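Local coordinates for acetyltransferase (Brucella abortus str. 2308 A, PDB 4ZBG), which probably transfers the acetyl group of acetyl-CoA to an amine of an acceptor substrate, as a member of the GNAT family of N-acetyltransferases, at residues E61-L66 with L92-Q96. Sequence-based numbering, arbitrary orientation.
With ACO (acetyl coenzyme *a), chain B.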
loop_
_atom_site.group_PDB
_atom_site.type_symbol
_atom_site.label_atom_id
_atom_site.label_comp_id
_atom_site.label_asym_id
_atom_site.label_seq_id
_atom_site.Cartn_x
_atom_site.Cartn_y
_atom_site.Cartn_z
ATOM N N GLU A 61 8.811 10.194 -11.962
ATOM C CA GLU A 61 9.377 11.478 -12.346
ATOM C C GLU A 61 10.553 11.196 -13.264
ATOM O O GLU A 61 11.409 10.363 -12.940
ATOM C CB GLU A 61 9.837 12.214 -11.094
ATOM C CG GLU A 61 10.287 13.638 -11.305
ATOM C CD GLU A 61 10.775 14.248 -10.015
ATOM O OE1 GLU A 61 12.000 14.311 -9.817
ATOM O OE2 GLU A 61 9.935 14.637 -9.176
ATOM N N ASP A 62 10.592 11.866 -14.416
ATOM C CA ASP A 62 11.645 11.643 -15.409
ATOM C C ASP A 62 11.778 10.163 -15.778
ATOM O O ASP A 62 12.882 9.661 -16.005
ATOM C CB ASP A 62 12.983 12.214 -14.922
ATOM C CG ASP A 62 12.982 13.727 -14.871
ATOM O OD1 ASP A 62 12.405 14.347 -15.788
ATOM O OD2 ASP A 62 13.554 14.296 -13.918
ATOM N N GLY A 63 10.643 9.470 -15.829
ATOM C CA GLY A 63 10.616 8.072 -16.213
ATOM C C GLY A 63 11.088 7.091 -15.157
ATOM O O GLY A 63 11.162 5.894 -15.421
ATOM N N GLN A 64 11.396 7.591 -13.962
ATOM C CA GLN A 64 11.864 6.754 -12.857
ATOM C C GLN A 64 10.770 6.600 -11.806
ATOM O O GLN A 64 10.084 7.568 -11.473
ATOM C CB GLN A 64 13.103 7.377 -12.207
ATOM C CG GLN A 64 13.656 6.578 -11.028
ATOM C CD GLN A 64 14.868 7.226 -10.384
ATOM O OE1 GLN A 64 15.865 6.561 -10.075
ATOM N NE2 GLN A 64 14.799 8.524 -10.183
ATOM N N VAL A 65 10.603 5.386 -11.295
ATOM C CA VAL A 65 9.692 5.154 -10.177
ATOM C C VAL A 65 10.345 5.672 -8.904
ATOM O O VAL A 65 11.410 5.197 -8.515
ATOM C CB VAL A 65 9.314 3.669 -10.033
ATOM C CG1 VAL A 65 8.466 3.463 -8.786
ATOM C CG2 VAL A 65 8.581 3.168 -11.274
ATOM N N LEU A 66 9.714 6.644 -8.255
ATOM C CA LEU A 66 10.219 7.175 -6.992
ATOM C C LEU A 66 9.576 6.515 -5.781
ATOM O O LEU A 66 10.127 6.556 -4.690
ATOM C CB LEU A 66 9.959 8.674 -6.903
ATOM C CG LEU A 66 10.561 9.563 -7.981
ATOM C CD1 LEU A 66 10.269 11.004 -7.619
ATOM C CD2 LEU A 66 12.060 9.326 -8.120
ATOM N N LEU A 92 11.869 5.783 -2.524
ATOM C CA LEU A 92 13.327 5.758 -2.581
ATOM C C LEU A 92 13.885 6.558 -1.417
ATOM O O LEU A 92 13.458 7.690 -1.197
ATOM C CB LEU A 92 13.816 6.394 -3.877
ATOM C CG LEU A 92 13.719 5.548 -5.141
ATOM C CD1 LEU A 92 14.155 6.366 -6.347
ATOM C CD2 LEU A 92 14.567 4.289 -5.019
ATOM N N PRO A 93 14.845 5.979 -0.678
ATOM C CA PRO A 93 15.373 6.682 0.491
ATOM C C PRO A 93 15.749 8.146 0.237
ATOM O O PRO A 93 15.403 9.013 1.046
ATOM C CB PRO A 93 16.585 5.833 0.866
ATOM C CG PRO A 93 16.093 4.437 0.578
ATOM C CD PRO A 93 15.288 4.570 -0.709
ATOM N N ALA A 94 16.428 8.428 -0.871
ATOM C CA ALA A 94 16.868 9.786 -1.158
ATOM C C ALA A 94 15.724 10.778 -1.330
ATOM O O ALA A 94 15.913 11.977 -1.121
ATOM C CB ALA A 94 17.745 9.795 -2.385
ATOM N N ARG A 95 14.551 10.285 -1.719
ATOM C CA ARG A 95 13.413 11.152 -1.996
ATOM C C ARG A 95 12.349 11.119 -0.905
ATOM O O ARG A 95 11.280 11.684 -1.084
ATOM C CB ARG A 95 12.800 10.826 -3.362
ATOM C CG ARG A 95 13.721 11.128 -4.553
ATOM C CD ARG A 95 14.025 12.623 -4.708
ATOM N NE ARG A 95 12.820 13.373 -5.046
ATOM C CZ ARG A 95 12.402 13.631 -6.282
ATOM N NH1 ARG A 95 13.093 13.207 -7.330
ATOM N NH2 ARG A 95 11.283 14.314 -6.476
ATOM N N GLN A 96 12.643 10.482 0.224
ATOM C CA GLN A 96 11.726 10.505 1.358
ATOM C C GLN A 96 11.654 11.874 2.020
ATOM O O GLN A 96 12.541 12.711 1.850
ATOM C CB GLN A 96 12.145 9.458 2.380
ATOM C CG GLN A 96 11.902 8.043 1.884
ATOM C CD GLN A 96 12.550 6.999 2.760
ATOM O OE1 GLN A 96 13.148 7.323 3.787
ATOM N NE2 GLN A 96 12.439 5.736 2.361
HETATM N N1A ACO B . 8.319 19.622 5.331
HETATM C C2A ACO B . 8.415 19.081 6.539
HETATM N N3A ACO B . 8.195 17.793 6.746
HETATM C C4A ACO B . 7.860 16.995 5.726
HETATM C C5A ACO B . 7.748 17.516 4.459
HETATM C C6A ACO B . 7.995 18.886 4.284
HETATM N N6A ACO B . 7.894 19.485 2.969
HETATM N N7A ACO B . 7.404 16.519 3.635
HETATM C C8A ACO B . 7.302 15.422 4.371
HETATM N N9A ACO B . 7.575 15.682 5.638
HETATM C C1B ACO B . 7.563 14.731 6.749
HETATM C C2B ACO B . 6.367 14.197 7.020
HETATM O O2B ACO B . 5.535 15.032 7.856
HETATM C C3B ACO B . 6.747 12.765 7.785
HETATM O O3B ACO B . 7.192 13.030 9.142
HETATM P P3B ACO B . 6.212 12.884 10.457
HETATM O O7A ACO B . 7.093 13.195 11.644
HETATM O O8A ACO B . 5.683 11.471 10.513
HETATM O O9A ACO B . 5.090 13.886 10.300
HETATM C C4B ACO B . 7.754 12.271 7.060
HETATM O O4B ACO B . 8.398 13.498 6.307
HETATM C C5B ACO B . 7.391 11.275 5.943
HETATM O O5B ACO B . 6.256 11.733 5.251
HETATM P P1A ACO B . 6.156 11.662 3.618
HETATM O O1A ACO B . 7.161 12.553 2.954
HETATM O O2A ACO B . 4.707 11.865 3.272
HETATM O O3A ACO B . 6.472 10.114 3.281
HETATM P P2A ACO B . 7.761 9.517 2.516
HETATM O O4A ACO B . 7.737 9.902 1.070
HETATM O O5A ACO B . 9.020 9.787 3.291
HETATM O O6A ACO B . 7.374 7.946 2.581
HETATM C CBP ACO B . 7.549 5.884 3.772
HETATM C CCP ACO B . 7.076 7.339 3.818
HETATM C CDP ACO B . 7.128 5.207 5.075
HETATM C CEP ACO B . 6.890 5.211 2.574
HETATM C CAP ACO B . 9.072 5.869 3.619
HETATM O OAP ACO B . 9.642 6.364 4.806
HETATM C C9P ACO B . 9.658 4.486 3.331
HETATM O O9P ACO B . 9.680 4.004 2.237
HETATM N N8P ACO B . 10.202 3.806 4.469
HETATM C C7P ACO B . 10.812 2.499 4.357
HETATM C C6P ACO B . 9.780 1.425 4.056
HETATM C C5P ACO B . 8.666 1.429 5.082
HETATM O O5P ACO B . 8.879 1.356 6.253
HETATM N N4P ACO B . 7.329 1.523 4.573
HETATM C C3P ACO B . 6.205 1.532 5.485
HETATM C C2P ACO B . 5.883 0.121 5.961
HETATM S S1P ACO B . 4.329 0.157 6.894
HETATM C C ACO B . 3.052 0.081 5.628
HETATM O O ACO B . 3.340 -0.101 4.488
HETATM C CH3 ACO B . 1.617 0.269 6.090
#
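Arg95 reaches from the 3-10 turn after strand 83-91 to the carboxylate of the extended Glu61 chain, at the start of the type I' hairpin turn. From CB the arm runs through CG and CD, folded at chi2 (-65°) and again at chi3, which turns the NH1/NH2 edge toward Glu61. NE turns to Glu98 in a second salt bridge, which probably helps fix the guanidinium's rotation. Arg95 CZ lies 3.6 Å from Leu66 CD1, a methyl resting on one guanidinium face near its rim. At the tip the grip is end-on: Arg95 NH1 donates to Glu61 OE1 at 2.9 Å and Arg95 NH2 to Glu61 OE2 at 3.0 Å. Both acceptors lie close to the guanidinium plane, although the carboxylate is twisted 39° against it; NH1 meets OE1 from above the carboxylate plane, while NH2 comes to the syn side of OE2.

At the backbone, Leu92 N donates to Leu66 O (2.9 Å, nearly straight at 171°), and Leu92 CD1 packs against Leu66 CD2 at 4.0 Å. Hairpin and turn are thus joined ahead of Gln96-Gly97-Glu98-Gly99-Ile100-Gly101, the Q/R-x-x-G-x-G/A pyrophosphate-binding loop of the GNAT fold, where the backbone nitrogens of Gly97, Gly99 and Gly101 hold acetyl-CoA.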